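Side-chain contacts in beta-glucoside phosphorylase BglX (Unidentified, PDB 5VQE), which probably cleaves beta-glucosides by transferring the glucosyl unit to phosphate, as a glycoside hydrolase family 3 enzyme acting as a phosphorylase: residues Ala61-Pro66 with Trp143-Ile148; Lys70-Phe75 with Ser137-Asn142; Arg78-Lys81 with Pro86-Ile89; Val131-Gly136 with Arg184-Leu189. One frame throughout, in Å; residues are numbered along the deposited sequence.

Contact 1. Residues Ala61-Pro66 with Trp143-Ile148; sequences AVMYRP and WTYEPI. With G2F (2-deoxy-2-fluoro-alpha-D-glucopyranose), chain B.
Met-63 and Tyr-145 meet beside the bound 2-deoxy-2-fluoro-alpha-D-glucopyranose, and both touch it. Met-63 SD lies 3.6 Å from Tyr-145 CE2 and approaches the ring at its edge, 77° off the normal: a Met-aromatic contact. The same sulfur is 3.6 Å from O6 of the sugar, while Tyr-145 CB stands 3.7 Å from its O4. With CG opposite the backbone nitrogen (chi1 -168°), the Met-63 side chain extends toward the tyrosine before bending at chi3. Met-63 lies near the C-terminal end of strand 61-64 and Tyr-145 just after strand 143-144, with strand 88-91 between these strands, at the end of a TIM barrel where the family binds its sugar; Asn-92, Arg-163, Lys-193 and His-194 hydrogen-bond the ligand. Behind the first shell, Trp-143 presents its indole face to Tyr-145 CE1, which sits 3.6 Å above the ring plane. Replacing Tyr-145 by alanine is likely to leave the Met-63 sulfur without its aromatic neighbour and the indole face without its tyrosine edge. Further from the sugar, Ala-61 CB reaches the edge of the indole at Trp-143 CZ3, 4.3 Å away, and Thr-237 accepts a hydrogen bond from Trp-143 NE1.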
# COMPACT_ATOMS: atom_id res chain seq x y z
N ALA A 61 11.41 -16.25 -3.77
CA ALA A 61 10.08 -15.80 -3.37
C ALA A 61 9.24 -15.51 -4.61
O ALA A 61 9.77 -15.40 -5.72
CB ALA A 61 10.16 -14.56 -2.48
N VAL A 62 7.93 -15.41 -4.41
CA VAL A 62 7.01 -14.89 -5.40
C VAL A 62 6.07 -13.91 -4.71
O VAL A 62 5.89 -13.94 -3.49
CB VAL A 62 6.19 -15.99 -6.11
CG1 VAL A 62 7.11 -16.94 -6.84
CG2 VAL A 62 5.33 -16.75 -5.12
N MET A 63 5.46 -13.03 -5.52
CA MET A 63 4.37 -12.17 -5.07
C MET A 63 3.16 -12.39 -5.98
O MET A 63 3.30 -12.38 -7.20
CB MET A 63 4.75 -10.69 -5.09
CG MET A 63 3.71 -9.82 -4.35
SD MET A 63 3.62 -8.08 -4.81
CE MET A 63 2.78 -8.20 -6.39
N TYR A 64 1.99 -12.59 -5.37
CA TYR A 64 0.75 -12.73 -6.11
C TYR A 64 0.17 -11.35 -6.38
O TYR A 64 -0.04 -10.56 -5.44
CB TYR A 64 -0.28 -13.56 -5.34
CG TYR A 64 0.08 -15.01 -5.07
CD1 TYR A 64 0.89 -15.72 -5.94
CD2 TYR A 64 -0.41 -15.67 -3.96
CE1 TYR A 64 1.22 -17.04 -5.70
CE2 TYR A 64 -0.09 -16.99 -3.70
CZ TYR A 64 0.72 -17.67 -4.58
OH TYR A 64 1.05 -18.98 -4.35
N ARG A 65 -0.07 -11.04 -7.65
CA ARG A 65 -0.98 -9.97 -8.02
C ARG A 65 -2.39 -10.36 -7.61
O ARG A 65 -2.64 -11.51 -7.26
CB ARG A 65 -0.91 -9.70 -9.52
CG ARG A 65 0.36 -8.98 -9.97
CD ARG A 65 0.41 -7.52 -9.50
NE ARG A 65 -0.81 -6.78 -9.80
CZ ARG A 65 -1.19 -6.44 -11.03
NH1 ARG A 65 -0.46 -6.78 -12.08
NH2 ARG A 65 -2.32 -5.77 -11.20
N PRO A 66 -3.34 -9.42 -7.66
CA PRO A 66 -4.71 -9.77 -7.26
C PRO A 66 -5.40 -10.67 -8.26
O PRO A 66 -5.72 -10.26 -9.39
CB PRO A 66 -5.42 -8.40 -7.17
CG PRO A 66 -4.35 -7.39 -7.17
CD PRO A 66 -3.20 -7.98 -7.92
N TRP A 143 3.93 -13.44 3.71
CA TRP A 143 4.71 -12.20 3.72
C TRP A 143 3.82 -11.10 3.16
O TRP A 143 3.45 -11.15 1.98
CB TRP A 143 5.96 -12.37 2.87
CG TRP A 143 7.00 -11.29 2.96
CD1 TRP A 143 7.04 -10.24 3.84
CD2 TRP A 143 8.16 -11.17 2.13
NE1 TRP A 143 8.16 -9.47 3.60
CE2 TRP A 143 8.86 -10.03 2.56
CE3 TRP A 143 8.67 -11.92 1.07
CZ2 TRP A 143 10.05 -9.62 1.95
CZ3 TRP A 143 9.84 -11.51 0.47
CH2 TRP A 143 10.52 -10.38 0.92
N THR A 144 3.46 -10.12 3.97
CA THR A 144 2.73 -8.96 3.48
C THR A 144 3.70 -7.80 3.35
O THR A 144 4.49 -7.54 4.27
CB THR A 144 1.54 -8.58 4.38
OG1 THR A 144 0.82 -7.52 3.75
CG2 THR A 144 1.98 -8.13 5.76
N TYR A 145 3.67 -7.15 2.19
CA TYR A 145 4.52 -6.00 1.92
C TYR A 145 3.93 -4.75 2.58
O TYR A 145 3.66 -3.76 1.90
CB TYR A 145 4.68 -5.78 0.42
CG TYR A 145 5.58 -6.74 -0.33
CD1 TYR A 145 6.68 -7.34 0.29
CD2 TYR A 145 5.36 -7.01 -1.67
CE1 TYR A 145 7.52 -8.18 -0.41
CE2 TYR A 145 6.20 -7.84 -2.38
CZ TYR A 145 7.27 -8.43 -1.76
OH TYR A 145 8.09 -9.26 -2.49
N GLU A 146 3.67 -4.83 3.88
CA GLU A 146 3.04 -3.76 4.64
C GLU A 146 3.51 -3.89 6.08
O GLU A 146 3.90 -4.98 6.51
CB GLU A 146 1.51 -3.85 4.57
CG GLU A 146 0.91 -4.25 3.23
CD GLU A 146 0.89 -3.14 2.19
OE1 GLU A 146 0.98 -1.95 2.56
OE2 GLU A 146 0.76 -3.48 0.99
N PRO A 147 3.41 -2.82 6.88
CA PRO A 147 2.74 -1.53 6.68
C PRO A 147 3.57 -0.42 6.08
O PRO A 147 4.79 -0.36 6.18
CB PRO A 147 2.34 -1.15 8.11
CG PRO A 147 3.50 -1.63 8.91
CD PRO A 147 3.93 -2.94 8.26
N ILE A 148 2.84 0.49 5.45
CA ILE A 148 3.40 1.73 4.92
C ILE A 148 3.58 2.71 6.07
O ILE A 148 2.61 3.08 6.74
CB ILE A 148 2.49 2.31 3.84
CG1 ILE A 148 2.53 1.39 2.61
CG2 ILE A 148 2.91 3.73 3.45
CD1 ILE A 148 1.47 1.69 1.59
C1 G2F B . 7.01 -1.26 -5.28
C2 G2F B . 5.98 -0.43 -4.46
C3 G2F B . 5.66 -1.21 -3.14
C4 G2F B . 5.19 -2.64 -3.52
C5 G2F B . 6.31 -3.33 -4.37
C6 G2F B . 5.86 -4.77 -4.84
O3 G2F B . 4.57 -0.58 -2.53
O4 G2F B . 5.07 -3.37 -2.33
O5 G2F B . 6.52 -2.56 -5.54
O6 G2F B . 4.62 -4.65 -5.47
F2 G2F B . 6.50 0.77 -4.14

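Contact 2. Residues Lys70-Phe75 with Ser137-Asn142; sequences KRMREF and SAVGVN
Val-139 has CG1 anti to its carbonyl carbon (chi1 -53°), which puts CG2 between the backbone nitrogen and the carbonyl carbon, facing Met-72, whose own CG lies opposite the carbonyl carbon. The two side chains meet where helix 69-82 of the barrel wall packs against the C-terminal end of helix 122-138, which closes in a Schellman motif: Gly-140 has a positive phi of 111°, an angle at which a CB would jam against the preceding carbonyl oxygen. Met-72 CB touches Val-139 CG2 at 3.7 Å, and Met-72 SD lies 4.0 Å from the same methyl. Beyond CG the methionine runs extended and leads away from the valine, toward Phe-67 and Tyr-64.

The backbones approach closely as well. Arg-73 CA is 3.4 Å from Val-139 O, with an angle of 153° at the hydrogen, a CA-H...O contact; no conventional hydrogen bond joins the two segments directly. Thr-76 OG1, one turn further along the helix, is hydrogen-bonded to Val-139 O and Met-72 O, its single proton shared or alternating between them. Arg-73 runs extended from CG to NE, and its NH2 is hydrogen-bonded to Pro-367 O. A water bridges the remaining separation in the plane of the guanidinium group, accepting from Arg-73 NE at 2.6 Å and placed to donate to Ala-138 O, 2.8 Å away, though other acceptors compete for its protons.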
# COMPACT_ATOMS: atom_id res chain seq x y z
N LYS A 70 -9.11 -18.78 -4.46
CA LYS A 70 -8.99 -20.21 -4.73
C LYS A 70 -7.82 -20.51 -5.65
O LYS A 70 -7.15 -21.54 -5.50
CB LYS A 70 -10.30 -20.73 -5.33
CG LYS A 70 -10.17 -22.05 -6.05
N ARG A 71 -7.54 -19.61 -6.60
CA ARG A 71 -6.40 -19.79 -7.49
C ARG A 71 -5.08 -19.55 -6.75
O ARG A 71 -4.10 -20.27 -6.97
CB ARG A 71 -6.51 -18.86 -8.69
CG ARG A 71 -7.66 -19.20 -9.62
CD ARG A 71 -7.37 -20.44 -10.45
NE ARG A 71 -6.49 -20.15 -11.57
CZ ARG A 71 -6.08 -21.06 -12.46
NH1 ARG A 71 -6.46 -22.32 -12.34
NH2 ARG A 71 -5.28 -20.70 -13.45
N MET A 72 -5.04 -18.55 -5.87
CA MET A 72 -3.86 -18.37 -5.03
C MET A 72 -3.55 -19.63 -4.25
O MET A 72 -2.39 -20.04 -4.15
CB MET A 72 -4.05 -17.20 -4.08
CG MET A 72 -4.10 -15.86 -4.75
SD MET A 72 -4.04 -14.51 -3.58
CE MET A 72 -4.04 -13.14 -4.73
N ARG A 73 -4.58 -20.25 -3.66
CA ARG A 73 -4.35 -21.45 -2.86
C ARG A 73 -3.81 -22.58 -3.72
O ARG A 73 -2.91 -23.32 -3.30
CB ARG A 73 -5.65 -21.89 -2.16
CG ARG A 73 -5.48 -23.11 -1.25
CD ARG A 73 -6.79 -23.56 -0.60
NE ARG A 73 -6.53 -24.40 0.58
CZ ARG A 73 -6.43 -25.72 0.57
NH1 ARG A 73 -6.56 -26.41 -0.56
NH2 ARG A 73 -6.19 -26.37 1.70
N GLU A 74 -4.35 -22.73 -4.93
CA GLU A 74 -3.85 -23.74 -5.85
C GLU A 74 -2.43 -23.41 -6.28
O GLU A 74 -1.56 -24.30 -6.34
CB GLU A 74 -4.79 -23.85 -7.05
CG GLU A 74 -4.43 -24.93 -8.04
CD GLU A 74 -5.14 -24.75 -9.37
OE1 GLU A 74 -4.46 -24.63 -10.40
OE2 GLU A 74 -6.39 -24.70 -9.36
N PHE A 75 -2.16 -22.14 -6.57
CA PHE A 75 -0.81 -21.74 -6.96
C PHE A 75 0.20 -22.04 -5.86
O PHE A 75 1.31 -22.50 -6.14
CB PHE A 75 -0.78 -20.26 -7.33
CG PHE A 75 -1.29 -19.95 -8.71
CD1 PHE A 75 -1.91 -20.91 -9.49
CD2 PHE A 75 -1.14 -18.68 -9.24
CE1 PHE A 75 -2.38 -20.60 -10.76
CE2 PHE A 75 -1.60 -18.37 -10.50
CZ PHE A 75 -2.22 -19.33 -11.26
N SER A 137 -3.10 -15.74 4.77
CA SER A 137 -2.50 -17.01 5.18
C SER A 137 -3.38 -18.19 4.79
O SER A 137 -2.86 -19.29 4.58
CB SER A 137 -2.23 -17.03 6.69
OG SER A 137 -3.41 -16.90 7.47
N ALA A 138 -4.69 -17.98 4.67
CA ALA A 138 -5.57 -19.07 4.25
C ALA A 138 -5.19 -19.61 2.88
O ALA A 138 -5.41 -20.80 2.59
CB ALA A 138 -7.02 -18.59 4.23
N VAL A 139 -4.66 -18.76 2.00
CA VAL A 139 -4.32 -19.18 0.65
C VAL A 139 -2.83 -19.40 0.47
O VAL A 139 -2.38 -19.68 -0.65
CB VAL A 139 -4.85 -18.17 -0.39
CG1 VAL A 139 -6.33 -17.92 -0.19
CG2 VAL A 139 -4.07 -16.86 -0.36
N GLY A 140 -2.03 -19.25 1.53
CA GLY A 140 -0.62 -19.56 1.47
C GLY A 140 0.32 -18.38 1.56
O GLY A 140 1.54 -18.59 1.59
N VAL A 141 -0.19 -17.15 1.60
CA VAL A 141 0.67 -15.98 1.74
C VAL A 141 1.32 -16.01 3.12
O VAL A 141 0.65 -16.21 4.14
CB VAL A 141 -0.14 -14.69 1.53
CG1 VAL A 141 0.71 -13.46 1.86
CG2 VAL A 141 -0.64 -14.61 0.11
N ASN A 142 2.64 -15.79 3.15
CA ASN A 142 3.37 -15.73 4.41
C ASN A 142 4.16 -14.43 4.57
O ASN A 142 4.95 -14.32 5.52
CB ASN A 142 4.30 -16.94 4.55
CG ASN A 142 5.24 -17.13 3.37
OD1 ASN A 142 5.78 -16.17 2.82
ND2 ASN A 142 5.45 -18.39 3.00
O HOH W 1 -6.86 -23.17 2.81

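Contact 3. Residues Arg78-Lys81 with Pro86-Ile89; sequences RLQK and PLLI
Pro-86 lies against the amide of Gln-80, its CA 3.4 Å from Gln-80 OE1, in the loop by which helix 69-82 returns to the barrel sheet. The unit is a beta-alpha-beta crossover, strand 61-64, helix 69-82, strand 88-91, and the glutamine ties the helix to the chain just before the second strand. Leu-87 takes part in both hydrogen bonds, one as donor and one as acceptor. Its N donates to Gln-80 OE1 over 2.8 Å in an almost perfectly straight bond (179° at the hydrogen), in the carbonyl plane and on a lone pair. Gln-80 NE2 returns a bond of 3.0 Å to Leu-87 O, with that oxygen tilted 19° from the amide plane. One side-chain amide thus pairs with the N-H and C=O of a single residue, which fixes the flip of the amide; the bend at chi2 (-73°) turns the amide toward the backbone of Leu-87. Leu-87 also sends CD1 to Leu-79 CB, 3.7 Å away, an apolar contact beside the polar pair. Leu-79 itself packs on Val-62 and Tyr-64 of the first strand. Two residues along, Ile-89 comes from the opposite direction to Gln-80, and its CD1 methyl stops 3.4 Å from Gln-80 NE2.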
# COMPACT_ATOMS: atom_id res chain seq x y z
N ARG A 78 1.07 -25.77 -5.93
CA ARG A 78 1.87 -26.11 -7.09
C ARG A 78 3.28 -25.55 -6.96
O ARG A 78 4.27 -26.26 -7.19
CB ARG A 78 1.20 -25.59 -8.34
CG ARG A 78 -0.16 -26.23 -8.61
CD ARG A 78 -0.86 -25.51 -9.73
NE ARG A 78 -0.03 -25.45 -10.92
CZ ARG A 78 -0.38 -24.83 -12.04
NH1 ARG A 78 -1.55 -24.22 -12.13
NH2 ARG A 78 0.45 -24.83 -13.08
N LEU A 79 3.39 -24.28 -6.58
CA LEU A 79 4.70 -23.65 -6.50
C LEU A 79 5.57 -24.30 -5.43
O LEU A 79 6.72 -24.66 -5.69
CB LEU A 79 4.54 -22.15 -6.22
CG LEU A 79 4.07 -21.33 -7.40
CD1 LEU A 79 3.64 -19.95 -6.92
CD2 LEU A 79 5.15 -21.23 -8.46
N GLN A 80 5.02 -24.47 -4.23
CA GLN A 80 5.84 -24.96 -3.13
C GLN A 80 6.30 -26.39 -3.38
O GLN A 80 7.46 -26.73 -3.12
CB GLN A 80 5.07 -24.87 -1.82
CG GLN A 80 4.80 -23.43 -1.35
CD GLN A 80 6.03 -22.73 -0.81
OE1 GLN A 80 7.16 -23.03 -1.20
NE2 GLN A 80 5.82 -21.76 0.08
N LYS A 81 5.40 -27.26 -3.85
CA LYS A 81 5.80 -28.64 -4.09
C LYS A 81 6.81 -28.77 -5.22
O LYS A 81 7.58 -29.73 -5.25
CB LYS A 81 4.56 -29.51 -4.35
CG LYS A 81 3.78 -29.86 -3.09
N PRO A 86 11.60 -24.01 0.08
CA PRO A 86 10.30 -23.36 0.18
C PRO A 86 10.39 -21.88 -0.17
O PRO A 86 11.37 -21.21 0.14
CB PRO A 86 9.89 -23.57 1.64
CG PRO A 86 10.63 -24.75 2.08
CD PRO A 86 11.93 -24.76 1.31
N LEU A 87 9.32 -21.37 -0.76
CA LEU A 87 9.23 -19.97 -1.17
C LEU A 87 8.65 -19.10 -0.07
O LEU A 87 7.72 -19.50 0.63
CB LEU A 87 8.33 -19.84 -2.40
CG LEU A 87 8.79 -20.55 -3.68
CD1 LEU A 87 7.60 -20.81 -4.61
CD2 LEU A 87 9.83 -19.70 -4.37
N LEU A 88 9.18 -17.88 0.06
CA LEU A 88 8.39 -16.81 0.65
C LEU A 88 7.34 -16.38 -0.37
O LEU A 88 7.65 -16.22 -1.56
CB LEU A 88 9.28 -15.63 1.04
CG LEU A 88 10.32 -15.90 2.13
CD1 LEU A 88 11.22 -14.71 2.26
CD2 LEU A 88 9.66 -16.22 3.46
N ILE A 89 6.10 -16.24 0.08
CA ILE A 89 4.98 -15.90 -0.79
C ILE A 89 4.41 -14.58 -0.30
O ILE A 89 3.79 -14.52 0.77
CB ILE A 89 3.91 -17.00 -0.81
CG1 ILE A 89 4.49 -18.30 -1.38
CG2 ILE A 89 2.72 -16.58 -1.67
CD1 ILE A 89 3.58 -19.50 -1.24

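Contact 4. Residues Val131-Gly136 with Arg184-Leu189; sequences VCASEG and RKWGVL
The loop that leads from helix 169-184 to strand 191-195 packs on helix 122-138 through a type I beta turn, Arg-184 to Gly-187, and the valine that follows it. Trp-186, at the third position of the turn, lays one indole face over Ser-134. The serine CB sits 3.8 Å from the centroid of the five-membered ring and 16° off its normal, a CH-pi contact. CG of the tryptophan stands opposite its carbonyl carbon (chi1 -65°), which carries the indole over Ser-134, and Glu-130 takes the hydrogen bond from Trp-186 NE1. Ala-133 fits between two loop side chains: its CB is 3.6 Å from Trp-186 CB and 3.8 Å from Val-188 CG2. A serine in place of Trp-186 would probably strip the cover from Ser-134 CB and deprive Glu-130 of the indole N-H. Gly-187 adopts a positive phi of 72°, favourable to glycine, between the two packing residues. Ser-134 also touches His-380 of helix 378-391, and Arg-374 touches the tryptophan. Val-188 also packs on Thr-144 of strand 143-144, so the loop lies against both the helix and the strand that follows it in the chain.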
# COMPACT_ATOMS: atom_id res chain seq x y z
N VAL A 131 -7.18 -9.02 9.32
CA VAL A 131 -7.88 -9.41 8.10
C VAL A 131 -6.88 -9.72 7.00
O VAL A 131 -6.99 -10.73 6.29
CB VAL A 131 -8.88 -8.32 7.65
CG1 VAL A 131 -9.54 -8.73 6.33
CG2 VAL A 131 -9.93 -8.10 8.72
N CYS A 132 -5.88 -8.85 6.84
CA CYS A 132 -4.89 -9.08 5.79
C CYS A 132 -4.21 -10.43 5.97
O CYS A 132 -4.12 -11.23 5.03
CB CYS A 132 -3.84 -7.97 5.81
SG CYS A 132 -4.44 -6.30 5.47
N ALA A 133 -3.72 -10.69 7.18
CA ALA A 133 -2.94 -11.90 7.42
C ALA A 133 -3.84 -13.13 7.53
O ALA A 133 -3.47 -14.21 7.06
CB ALA A 133 -2.11 -11.72 8.69
N SER A 134 -5.02 -12.97 8.13
CA SER A 134 -5.94 -14.10 8.23
C SER A 134 -6.36 -14.58 6.85
O SER A 134 -6.30 -15.78 6.55
CB SER A 134 -7.17 -13.70 9.05
OG SER A 134 -8.08 -14.78 9.11
N GLU A 135 -6.78 -13.65 5.98
CA GLU A 135 -7.23 -14.05 4.65
C GLU A 135 -6.05 -14.44 3.76
O GLU A 135 -6.12 -15.42 3.01
CB GLU A 135 -8.05 -12.91 4.04
CG GLU A 135 -9.28 -12.59 4.90
CD GLU A 135 -10.32 -11.75 4.20
OE1 GLU A 135 -10.03 -11.21 3.11
OE2 GLU A 135 -11.44 -11.64 4.74
N GLY A 136 -4.93 -13.72 3.87
CA GLY A 136 -3.76 -14.08 3.10
C GLY A 136 -3.22 -15.46 3.47
O GLY A 136 -2.91 -16.27 2.60
N ARG A 184 1.23 -10.75 12.98
CA ARG A 184 2.01 -11.77 13.67
C ARG A 184 1.11 -12.82 14.31
O ARG A 184 1.54 -13.96 14.52
CB ARG A 184 2.90 -11.12 14.72
CG ARG A 184 3.94 -10.22 14.10
CD ARG A 184 4.94 -9.68 15.09
NE ARG A 184 5.86 -8.83 14.35
CZ ARG A 184 6.04 -7.53 14.55
NH1 ARG A 184 5.39 -6.88 15.49
NH2 ARG A 184 6.91 -6.89 13.78
N LYS A 185 -0.12 -12.45 14.63
CA LYS A 185 -1.08 -13.41 15.16
C LYS A 185 -1.36 -14.52 14.15
O LYS A 185 -1.74 -15.63 14.55
CB LYS A 185 -2.36 -12.67 15.57
CG LYS A 185 -3.60 -13.54 15.69
CD LYS A 185 -4.75 -12.79 16.37
CE LYS A 185 -6.04 -13.61 16.34
NZ LYS A 185 -7.17 -12.94 17.06
N TRP A 186 -1.15 -14.26 12.86
CA TRP A 186 -1.44 -15.23 11.82
C TRP A 186 -0.19 -15.72 11.10
O TRP A 186 -0.29 -16.34 10.04
CB TRP A 186 -2.45 -14.64 10.84
CG TRP A 186 -3.78 -14.40 11.49
CD1 TRP A 186 -4.21 -13.25 12.08
CD2 TRP A 186 -4.83 -15.35 11.66
NE1 TRP A 186 -5.47 -13.42 12.60
CE2 TRP A 186 -5.87 -14.70 12.35
CE3 TRP A 186 -5.00 -16.69 11.29
CZ2 TRP A 186 -7.07 -15.34 12.68
CZ3 TRP A 186 -6.19 -17.32 11.61
CH2 TRP A 186 -7.20 -16.65 12.30
N GLY A 187 0.99 -15.48 11.67
CA GLY A 187 2.21 -16.07 11.14
C GLY A 187 2.67 -15.47 9.83
O GLY A 187 3.32 -16.16 9.04
N VAL A 188 2.36 -14.21 9.58
CA VAL A 188 2.70 -13.54 8.33
C VAL A 188 3.74 -12.48 8.62
O VAL A 188 3.55 -11.62 9.50
CB VAL A 188 1.45 -12.93 7.67
CG1 VAL A 188 1.83 -12.07 6.47
CG2 VAL A 188 0.49 -14.05 7.24
N LEU A 189 4.85 -12.53 7.89
CA LEU A 189 5.89 -11.53 8.01
C LEU A 189 5.39 -10.18 7.51
O LEU A 189 4.60 -10.10 6.57
CB LEU A 189 7.12 -11.96 7.21
CG LEU A 189 7.74 -13.32 7.51
CD1 LEU A 189 8.83 -13.66 6.48
CD2 LEU A 189 8.31 -13.35 8.91

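How the contacts relate
All four contacts belong to the barrel domain and are buried. Contact 1, whose centre lies about 9 Å from the centre of the chain, is deepest and joins strand 61-64 to strand 143-144 and the loop after it through sulfur, rings and ligand. The centres of the others lie about 16 to 23 Å from that centre, and partly exposed residues take part: Arg-73, Gln-80 and Pro-86, Trp-186. Contacts 2 and 3 share helix 69-82, yet contact 2 relies on apolar packing and a water, contact 3 on direct amide hydrogen bonds. Contacts 2 and 4 share helix 122-138; contact 4 has no direct hydrogen bond. Asn-142 links three: its OD1 meets Ile-89 N, its O Leu-189 N.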